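Local atomic coordinates of immunity 23 family protein (Burkholderia dolosa AU0158, PDB entry 5FFP), a protein that probably acts as the immunity protein of a contact-dependent growth inhibition system, protecting its own cell by neutralising the cognate CdiA toxin. Residues T61-H69 with L114-I124; M1-I11 with E143-K154. One frame throughout, in Å; residues are numbered along the deposited sequence.

Overall arrangement
Contact 1 and contact 2 lie in different parts of the fold, their centres about 19 Å apart. Contact 2 joins the two ends of the modelled chain, packing the helix 143-154 on the four-stranded antiparallel sheet that begins with strands 2-3 and 9-15. Contact 1 falls between them in sequence. It sets the loop and short helix 61-69 against the hairpin of strands 110-117 and 120-127, part of a separate three-stranded antiparallel sheet. The two contacts touch: Leu123 packs on Phe9, and Leu114 on Phe144 and Gln145. The hairpin of contact 1 thus also borders the core of contact 2, which links the two sheets within one Immunity protein 42 family region.

Contact 1 (T61-H69 with L114-I124); sequences TVEDAELFH and LVEYDESAKLI
The Phe68 ring is packed on both faces by the hairpin 114-124. Tyr117 CB lies over one face, 3.6 Å from the ring centroid. Lys122 CE covers the opposite face. Ala121 N lies at the ring edge, in its plane. This is an aromatic cluster between helix 65-69 and a beta hairpin whose strands join through a type II' turn, Tyr117 to Ser120. The cluster is completed by His69, which turns its edge to the face of Tyr117; His69 CE1 sits over the centre of the Tyr117 ring and the planes stand at 78°. His69 is steadied by its ND1, which donates to Ala65 O at 3.1 Å. With CG anti to the backbone N (chi1 -161°), the Phe68 ring reaches in from the helix to the hairpin. The Lys122 ammonium, its exact position doubtful, points to Glu136 on the next strand.

Ahead of the helix the chain runs beside strand 114-117 in a single beta bridge, Glu63 with Glu116. Glu116 N donates to Val62 O, 3.0 Å and nearly straight. Asp64 N donates to Glu116 O. Asp64 then N-caps helix 65-69, its OD1 accepting from Leu67 N at 2.9 Å. At the turn, Asp118 N donates to Glu63 OE2, 3.1 Å away, on the syn side but tilted out of the carboxylate plane.

Contact 2 (M1-I11 with E143-K154); sequences MLSGNPHTFAI and EFQSVVRDVLAK
Phe9 and Phe144 lie nearly parallel but slid apart, with only the CD2 side of Phe144 over a Phe9 face. Their planes are 28° from parallel, the centroids are 5.0 Å apart, and the rings barely overlap. Phe144 CD2 is 3.4 Å from Phe9 CE2. Both rings have CG anti to the backbone N, which carries each one out towards the other. Val147 slants across the same phenylalanine, with its CG1 3.6 Å from Phe9 CE2.

Ile11, on strand 9-15, packs on both Val147 and Val151. Its CG1 meets Val147 CG1, and its CD1 lies 3.9 Å from Val151 CG2, the Ile11 and Val151 side chains crossing at about a right angle. Val151 CG2 also touches Ser3 CB, at 3.5 Å. Val147 CG2 lies against Gly4 CA, where the chain bends between two strands. At the N-terminal end of the helix the extended Glu143 crosses Thr8 at about a right angle, its OE2 3.0 Å from Thr8 OG1. Towards the other end, the Met1 and Lys154 side chains run antiparallel alongside each other, Met1 SE 4.0 Å from Lys154 CB.

This is helix-on-sheet packing: helix 143-154 runs at 20° to strand 9-11, their axes coming within 8.6 Å. Phe9 also meets Tyr31 of strand 26-33 edge-to-face. Leu123 of strand 120-127 touches both phenylalanines, and helix 45-52 packs on Val148 and Val151 through Leu52 and Leu49.

Contact 1 (T61-H69 with L114-I124)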
loop_
_atom_site.group_PDB
_atom_site.type_symbol
_atom_site.label_atom_id
_atom_site.label_comp_id
_atom_site.label_asym_id
_atom_site.label_seq_id
_atom_site.Cartn_x
_atom_site.Cartn_y
_atom_site.Cartn_z
ATOM N N THR A 61 19.243 -5.093 0.203
ATOM C CA THR A 61 19.817 -3.759 0.061
ATOM C C THR A 61 18.703 -2.751 -0.142
ATOM O O THR A 61 17.650 -3.059 -0.681
ATOM C CB THR A 61 20.840 -3.673 -1.115
ATOM O OG1 THR A 61 20.199 -3.898 -2.386
ATOM C CG2 THR A 61 21.976 -4.696 -0.915
ATOM N N VAL A 62 18.939 -1.545 0.316
ATOM C CA VAL A 62 17.982 -0.470 0.144
ATOM C C VAL A 62 18.743 0.711 -0.463
ATOM O O VAL A 62 18.686 1.842 0.015
ATOM C CB VAL A 62 17.219 -0.176 1.471
ATOM C CG1 VAL A 62 16.361 -1.376 1.840
ATOM C CG2 VAL A 62 18.166 0.151 2.635
ATOM N N GLU A 63 19.486 0.401 -1.528
ATOM C CA GLU A 63 20.241 1.393 -2.289
ATOM C C GLU A 63 19.287 2.353 -2.971
ATOM O O GLU A 63 18.352 1.923 -3.653
ATOM C CB GLU A 63 21.086 0.695 -3.366
ATOM C CG GLU A 63 22.443 0.188 -2.909
ATOM C CD GLU A 63 23.541 1.222 -3.103
ATOM O OE1 GLU A 63 23.206 2.428 -3.117
ATOM O OE2 GLU A 63 24.731 0.836 -3.248
ATOM N N ASP A 64 19.509 3.648 -2.812
ATOM C CA ASP A 64 18.779 4.614 -3.625
ATOM C C ASP A 64 19.555 5.915 -3.733
ATOM O O ASP A 64 19.640 6.695 -2.775
ATOM C CB ASP A 64 17.364 4.857 -3.100
ATOM C CG ASP A 64 16.556 5.705 -4.043
ATOM O OD1 ASP A 64 17.021 6.816 -4.360
ATOM O OD2 ASP A 64 15.472 5.275 -4.466
ATOM N N ALA A 65 20.107 6.132 -4.922
ATOM C CA ALA A 65 21.076 7.192 -5.150
ATOM C C ALA A 65 20.425 8.558 -5.105
ATOM O O ALA A 65 20.995 9.514 -4.581
ATOM C CB ALA A 65 21.766 6.979 -6.487
ATOM N N GLU A 66 19.218 8.650 -5.637
ATOM C CA GLU A 66 18.530 9.923 -5.687
ATOM C C GLU A 66 18.258 10.398 -4.266
ATOM O O GLU A 66 18.678 11.491 -3.871
ATOM C CB GLU A 66 17.224 9.786 -6.475
ATOM C CG GLU A 66 16.611 11.112 -6.913
ATOM C CD GLU A 66 15.106 11.192 -6.679
ATOM O OE1 GLU A 66 14.476 10.186 -6.255
ATOM O OE2 GLU A 66 14.545 12.286 -6.902
ATOM N N LEU A 67 17.603 9.532 -3.493
ATOM C CA LEU A 67 17.135 9.867 -2.146
ATOM C C LEU A 67 18.295 10.167 -1.216
ATOM O O LEU A 67 18.161 10.976 -0.286
ATOM C CB LEU A 67 16.309 8.716 -1.564
ATOM C CG LEU A 67 14.987 8.410 -2.277
ATOM C CD1 LEU A 67 14.410 7.078 -1.810
ATOM C CD2 LEU A 67 13.998 9.551 -2.059
ATOM N N PHE A 68 19.415 9.483 -1.444
ATOM C CA PHE A 68 20.635 9.761 -0.693
ATOM C C PHE A 68 21.092 11.197 -0.904
ATOM O O PHE A 68 21.409 11.890 0.059
ATOM C CB PHE A 68 21.763 8.797 -1.077
ATOM C CG PHE A 68 22.851 8.739 -0.061
ATOM C CD1 PHE A 68 23.820 9.729 -0.013
ATOM C CD2 PHE A 68 22.886 7.724 0.881
ATOM C CE1 PHE A 68 24.816 9.703 0.942
ATOM C CE2 PHE A 68 23.876 7.688 1.844
ATOM C CZ PHE A 68 24.845 8.683 1.871
ATOM N N HIS A 69 21.097 11.641 -2.158
ATOM C CA HIS A 69 21.736 12.906 -2.524
ATOM C C HIS A 69 20.834 14.137 -2.521
ATOM O O HIS A 69 21.337 15.258 -2.579
ATOM C CB HIS A 69 22.444 12.771 -3.880
ATOM C CG HIS A 69 23.697 11.956 -3.804
ATOM N ND1 HIS A 69 23.805 10.696 -4.351
ATOM C CD2 HIS A 69 24.878 12.202 -3.188
ATOM C CE1 HIS A 69 25.008 10.211 -4.100
ATOM N NE2 HIS A 69 25.678 11.104 -3.394
ATOM N N LEU A 114 15.621 4.112 5.920
ATOM C CA LEU A 114 17.003 3.816 5.624
ATOM C C LEU A 114 17.244 3.913 4.106
ATOM O O LEU A 114 16.545 3.259 3.318
ATOM C CB LEU A 114 17.331 2.412 6.094
ATOM C CG LEU A 114 18.814 2.030 6.179
ATOM C CD1 LEU A 114 19.558 2.923 7.151
ATOM C CD2 LEU A 114 18.966 0.575 6.594
ATOM N N VAL A 115 18.231 4.716 3.702
ATOM C CA VAL A 115 18.698 4.760 2.308
ATOM C C VAL A 115 20.208 4.508 2.289
ATOM O O VAL A 115 20.968 5.177 2.996
ATOM C CB VAL A 115 18.436 6.144 1.672
ATOM C CG1 VAL A 115 19.051 6.233 0.281
ATOM C CG2 VAL A 115 16.949 6.461 1.615
ATOM N N GLU A 116 20.648 3.558 1.468
ATOM C CA GLU A 116 22.058 3.224 1.379
ATOM C C GLU A 116 22.642 3.800 0.083
ATOM O O GLU A 116 21.916 3.997 -0.889
ATOM C CB GLU A 116 22.255 1.704 1.414
ATOM C CG GLU A 116 21.818 1.038 2.711
ATOM C CD GLU A 116 21.979 -0.486 2.648
ATOM O OE1 GLU A 116 22.232 -1.005 1.539
ATOM O OE2 GLU A 116 21.886 -1.171 3.683
ATOM N N TYR A 117 23.944 4.106 0.099
ATOM C CA TYR A 117 24.665 4.469 -1.097
ATOM C C TYR A 117 26.082 3.942 -1.010
ATOM O O TYR A 117 26.841 4.330 -0.123
ATOM C CB TYR A 117 24.698 5.986 -1.329
ATOM C CG TYR A 117 25.462 6.367 -2.593
ATOM C CD1 TYR A 117 24.854 6.284 -3.838
ATOM C CD2 TYR A 117 26.791 6.787 -2.538
ATOM C CE1 TYR A 117 25.540 6.614 -4.998
ATOM C CE2 TYR A 117 27.493 7.120 -3.693
ATOM C CZ TYR A 117 26.859 7.034 -4.920
ATOM O OH TYR A 117 27.510 7.366 -6.072
ATOM N N ASP A 118 26.430 3.063 -1.936
ATOM C CA ASP A 118 27.757 2.518 -1.986
ATOM C C ASP A 118 28.110 1.944 -0.599
ATOM O O ASP A 118 27.595 0.880 -0.245
ATOM C CB ASP A 118 28.730 3.600 -2.503
ATOM C CG ASP A 118 30.026 3.019 -3.017
ATOM O OD1 ASP A 118 31.099 3.593 -2.730
ATOM O OD2 ASP A 118 29.967 1.984 -3.719
ATOM N N GLU A 119 28.931 2.664 0.179
ATOM C CA GLU A 119 29.417 2.220 1.495
ATOM C C GLU A 119 28.888 3.065 2.684
ATOM O O GLU A 119 29.309 2.880 3.823
ATOM C CB GLU A 119 30.957 2.172 1.495
ATOM C CG GLU A 119 31.530 0.982 0.719
ATOM C CD GLU A 119 30.972 -0.386 1.139
ATOM O OE1 GLU A 119 31.392 -1.380 0.510
ATOM O OE2 GLU A 119 30.134 -0.496 2.077
ATOM N N SER A 120 27.939 3.960 2.425
ATOM C CA SER A 120 27.365 4.795 3.485
ATOM C C SER A 120 25.884 4.493 3.588
ATOM O O SER A 120 25.353 3.643 2.869
ATOM C CB SER A 120 27.551 6.301 3.206
ATOM O OG SER A 120 28.893 6.642 2.930
ATOM N N ALA A 121 25.216 5.204 4.483
ATOM C CA ALA A 121 23.761 5.105 4.609
ATOM C C ALA A 121 23.203 6.313 5.322
ATOM O O ALA A 121 23.914 6.998 6.043
ATOM C CB ALA A 121 23.358 3.826 5.319
ATOM N N LYS A 122 21.927 6.568 5.108
ATOM C CA LYS A 122 21.231 7.667 5.751
ATOM C C LYS A 122 19.958 7.179 6.431
ATOM O O LYS A 122 19.157 6.481 5.820
ATOM C CB LYS A 122 20.840 8.713 4.722
ATOM C CG LYS A 122 21.952 9.653 4.373
ATOM C CD LYS A 122 21.495 10.656 3.347
ATOM C CE LYS A 122 22.629 11.615 3.059
ATOM N NZ LYS A 122 22.302 12.607 1.999
ATOM N N LEU A 123 19.786 7.539 7.691
ATOM C CA LEU A 123 18.476 7.517 8.303
ATOM C C LEU A 123 17.840 8.843 8.002
ATOM O O LEU A 123 18.433 9.891 8.245
ATOM C CB LEU A 123 18.555 7.350 9.803
ATOM C CG LEU A 123 18.840 5.954 10.319
ATOM C CD1 LEU A 123 18.938 6.018 11.828
ATOM C CD2 LEU A 123 17.737 5.001 9.886
ATOM N N ILE A 124 16.631 8.792 7.465
ATOM C CA ILE A 124 15.888 9.989 7.127
ATOM C C ILE A 124 14.581 9.884 7.897
ATOM O O ILE A 124 13.829 8.941 7.712
ATOM C CB ILE A 124 15.631 10.055 5.598
ATOM C CG1 ILE A 124 16.968 9.928 4.854
ATOM C CG2 ILE A 124 14.861 11.330 5.215
ATOM C CD1 ILE A 124 16.923 10.226 3.364
#

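Contact 2 (M1-I11 with E143-K154)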
loop_
_atom_site.group_PDB
_atom_site.type_symbol
_atom_site.label_atom_id
_atom_site.label_comp_id
_atom_site.label_asym_id
_atom_site.label_seq_id
_atom_site.Cartn_x
_atom_site.Cartn_y
_atom_site.Cartn_z
HETATM N N MSE A 1 18.268 -0.971 28.318
HETATM C CA MSE A 1 19.387 -1.498 27.485
HETATM C C MSE A 1 19.625 -0.535 26.365
HETATM O O MSE A 1 18.690 0.074 25.853
HETATM C CB MSE A 1 19.040 -2.906 27.002
HETATM C CG MSE A 1 19.187 -3.114 25.489
HETATM SE SE MSE A 1 18.738 -4.982 24.952
HETATM C CE MSE A 1 17.372 -5.483 26.300
ATOM N N LEU A 2 20.878 -0.404 25.956
ATOM C CA LEU A 2 21.243 0.584 24.939
ATOM C C LEU A 2 22.330 0.034 24.030
ATOM O O LEU A 2 23.377 -0.385 24.476
ATOM C CB LEU A 2 21.710 1.879 25.584
ATOM C CG LEU A 2 22.098 3.059 24.696
ATOM C CD1 LEU A 2 21.058 3.365 23.655
ATOM C CD2 LEU A 2 22.263 4.284 25.569
ATOM N N SER A 3 22.008 -0.036 22.749
ATOM C CA SER A 3 22.867 -0.672 21.814
ATOM C C SER A 3 23.156 0.368 20.760
ATOM O O SER A 3 22.275 1.124 20.360
ATOM C CB SER A 3 22.166 -1.931 21.267
ATOM O OG SER A 3 23.122 -2.833 20.751
ATOM N N GLY A 4 24.403 0.406 20.326
ATOM C CA GLY A 4 24.860 1.380 19.336
ATOM C C GLY A 4 25.383 2.648 20.007
ATOM O O GLY A 4 25.810 2.654 21.166
ATOM N N ASN A 5 25.357 3.741 19.259
ATOM C CA ASN A 5 26.082 4.956 19.629
ATOM C C ASN A 5 25.186 6.142 19.378
ATOM O O ASN A 5 24.917 6.468 18.215
ATOM C CB ASN A 5 27.325 5.061 18.755
ATOM C CG ASN A 5 28.109 6.344 18.983
ATOM O OD1 ASN A 5 27.656 7.309 19.608
ATOM N ND2 ASN A 5 29.310 6.356 18.448
ATOM N N PRO A 6 24.718 6.795 20.447
ATOM C CA PRO A 6 23.720 7.818 20.239
ATOM C C PRO A 6 24.130 8.925 19.280
ATOM O O PRO A 6 23.257 9.592 18.762
ATOM C CB PRO A 6 23.517 8.399 21.623
ATOM C CG PRO A 6 23.793 7.249 22.512
ATOM C CD PRO A 6 24.891 6.479 21.860
ATOM N N HIS A 7 25.423 9.154 19.067
ATOM C CA HIS A 7 25.831 10.231 18.165
ATOM C C HIS A 7 25.639 9.865 16.712
ATOM O O HIS A 7 25.638 10.743 15.861
ATOM C CB HIS A 7 27.296 10.671 18.409
ATOM C CG HIS A 7 27.490 11.480 19.662
ATOM N ND1 HIS A 7 28.725 11.671 20.248
ATOM C CD2 HIS A 7 26.599 12.105 20.471
ATOM C CE1 HIS A 7 28.588 12.404 21.344
ATOM N NE2 HIS A 7 27.310 12.681 21.502
ATOM N N THR A 8 25.518 8.580 16.408
ATOM C CA THR A 8 25.252 8.134 15.040
ATOM C C THR A 8 23.866 7.432 15.010
ATOM O O THR A 8 22.849 8.053 14.658
ATOM C CB THR A 8 26.342 7.175 14.595
ATOM O OG1 THR A 8 26.575 6.253 15.653
ATOM C CG2 THR A 8 27.671 7.921 14.282
ATOM N N PHE A 9 23.822 6.179 15.460
ATOM C CA PHE A 9 22.551 5.488 15.647
ATOM C C PHE A 9 22.575 4.537 16.838
ATOM O O PHE A 9 23.499 3.733 17.000
ATOM C CB PHE A 9 22.159 4.711 14.374
ATOM C CG PHE A 9 20.914 3.913 14.532
ATOM C CD1 PHE A 9 19.699 4.549 14.777
ATOM C CD2 PHE A 9 20.947 2.528 14.524
ATOM C CE1 PHE A 9 18.549 3.816 14.976
ATOM C CE2 PHE A 9 19.786 1.790 14.707
ATOM C CZ PHE A 9 18.595 2.435 14.923
ATOM N N ALA A 10 21.544 4.622 17.666
ATOM C CA ALA A 10 21.395 3.682 18.759
ATOM C C ALA A 10 19.931 3.440 19.027
ATOM O O ALA A 10 19.085 4.267 18.667
ATOM C CB ALA A 10 22.059 4.222 20.003
ATOM N N ILE A 11 19.658 2.311 19.692
ATOM C CA ILE A 11 18.335 1.989 20.197
ATOM C C ILE A 11 18.442 1.888 21.673
ATOM O O ILE A 11 19.314 1.171 22.188
ATOM C CB ILE A 11 17.832 0.638 19.652
ATOM C CG1 ILE A 11 17.869 0.675 18.113
ATOM C CG2 ILE A 11 16.386 0.379 20.094
ATOM C CD1 ILE A 11 17.463 -0.610 17.467
ATOM N N GLU A 143 25.463 -0.335 9.508
ATOM C CA GLU A 143 25.520 0.112 10.911
ATOM C C GLU A 143 24.153 -0.105 11.565
ATOM O O GLU A 143 24.055 -0.758 12.599
ATOM C CB GLU A 143 25.970 1.582 11.004
ATOM C CG GLU A 143 26.295 2.089 12.413
ATOM C CD GLU A 143 26.740 3.555 12.458
ATOM O OE1 GLU A 143 27.304 4.063 11.460
ATOM O OE2 GLU A 143 26.561 4.218 13.503
ATOM N N PHE A 144 23.096 0.382 10.915
ATOM C CA PHE A 144 21.731 0.159 11.385
ATOM C C PHE A 144 21.422 -1.322 11.638
ATOM O O PHE A 144 21.019 -1.719 12.714
ATOM C CB PHE A 144 20.706 0.747 10.404
ATOM C CG PHE A 144 19.285 0.475 10.805
ATOM C CD1 PHE A 144 18.671 -0.699 10.424
ATOM C CD2 PHE A 144 18.584 1.370 11.589
ATOM C CE1 PHE A 144 17.381 -0.973 10.800
ATOM C CE2 PHE A 144 17.286 1.105 11.961
ATOM C CZ PHE A 144 16.685 -0.066 11.570
ATOM N N GLN A 145 21.589 -2.148 10.637
ATOM C CA GLN A 145 21.316 -3.563 10.827
ATOM C C GLN A 145 22.079 -4.136 12.031
ATOM O O GLN A 145 21.508 -4.850 12.844
ATOM C CB GLN A 145 21.669 -4.349 9.561
ATOM C CG GLN A 145 20.716 -4.081 8.408
ATOM C CD GLN A 145 21.162 -2.927 7.504
ATOM O OE1 GLN A 145 21.845 -1.986 7.942
ATOM N NE2 GLN A 145 20.751 -2.981 6.245
ATOM N N SER A 146 23.378 -3.830 12.120
ATOM C CA SER A 146 24.239 -4.413 13.155
ATOM C C SER A 146 23.788 -4.021 14.579
ATOM O O SER A 146 23.848 -4.831 15.498
ATOM C CB SER A 146 25.697 -4.025 12.914
ATOM O OG SER A 146 26.008 -2.786 13.536
ATOM N N VAL A 147 23.310 -2.792 14.739
ATOM C CA VAL A 147 22.713 -2.330 15.998
ATOM C C VAL A 147 21.404 -3.074 16.284
ATOM O O VAL A 147 21.186 -3.570 17.373
ATOM C CB VAL A 147 22.461 -0.803 15.943
ATOM C CG1 VAL A 147 21.480 -0.335 17.020
ATOM C CG2 VAL A 147 23.776 -0.055 16.072
ATOM N N VAL A 148 20.552 -3.194 15.282
ATOM C CA VAL A 148 19.330 -3.989 15.433
ATOM C C VAL A 148 19.639 -5.415 15.833
ATOM O O VAL A 148 19.052 -5.964 16.768
ATOM C CB VAL A 148 18.478 -3.988 14.152
ATOM C CG1 VAL A 148 17.304 -4.935 14.288
ATOM C CG2 VAL A 148 17.976 -2.581 13.862
ATOM N N ARG A 149 20.562 -6.023 15.121
ATOM C CA ARG A 149 20.932 -7.406 15.374
ATOM C C ARG A 149 21.477 -7.572 16.799
ATOM O O ARG A 149 21.240 -8.593 17.455
ATOM C CB ARG A 149 21.940 -7.878 14.324
ATOM C CG ARG A 149 21.883 -9.377 14.053
ATOM C CD ARG A 149 22.711 -9.789 12.840
ATOM N NE ARG A 149 22.027 -9.618 11.546
ATOM C CZ ARG A 149 22.243 -8.649 10.637
ATOM N NH1 ARG A 149 21.546 -8.665 9.490
ATOM N NH2 ARG A 149 23.137 -7.664 10.854
ATOM N N ASP A 150 22.187 -6.547 17.274
ATOM C CA ASP A 150 22.722 -6.526 18.631
ATOM C C ASP A 150 21.574 -6.478 19.639
ATOM O O ASP A 150 21.560 -7.232 20.620
ATOM C CB ASP A 150 23.639 -5.302 18.795
ATOM C CG ASP A 150 24.490 -5.341 20.058
ATOM O OD1 ASP A 150 24.759 -6.442 20.612
ATOM O OD2 ASP A 150 24.922 -4.236 20.487
ATOM N N VAL A 151 20.611 -5.589 19.413
ATOM C CA VAL A 151 19.450 -5.535 20.303
ATOM C C VAL A 151 18.738 -6.894 20.413
ATOM O O VAL A 151 18.326 -7.296 21.483
ATOM C CB VAL A 151 18.458 -4.455 19.872
ATOM C CG1 VAL A 151 17.215 -4.523 20.735
ATOM C CG2 VAL A 151 19.078 -3.086 20.033
ATOM N N LEU A 152 18.628 -7.609 19.305
ATOM C CA LEU A 152 17.970 -8.930 19.313
ATOM C C LEU A 152 18.789 -9.987 20.024
ATOM O O LEU A 152 18.235 -10.859 20.684
ATOM C CB LEU A 152 17.674 -9.392 17.892
ATOM C CG LEU A 152 16.728 -8.458 17.142
ATOM C CD1 LEU A 152 16.721 -8.794 15.649
ATOM C CD2 LEU A 152 15.339 -8.511 17.748
ATOM N N ALA A 153 20.108 -9.914 19.874
ATOM C CA ALA A 153 21.005 -10.845 20.559
ATOM C C ALA A 153 20.946 -10.682 22.079
ATOM O O ALA A 153 20.982 -11.673 22.795
ATOM C CB ALA A 153 22.438 -10.665 20.070
ATOM N N LYS A 154 20.859 -9.440 22.558
ATOM C CA LYS A 154 20.988 -9.152 23.992
ATOM C C LYS A 154 19.713 -9.360 24.830
ATOM O O LYS A 154 19.763 -9.321 26.061
ATOM C CB LYS A 154 21.499 -7.715 24.202
ATOM C CG LYS A 154 22.968 -7.520 23.844
ATOM C CD LYS A 154 23.351 -6.051 23.726
ATOM C CE LYS A 154 22.788 -5.168 24.872
ATOM N NZ LYS A 154 23.176 -3.719 24.843
#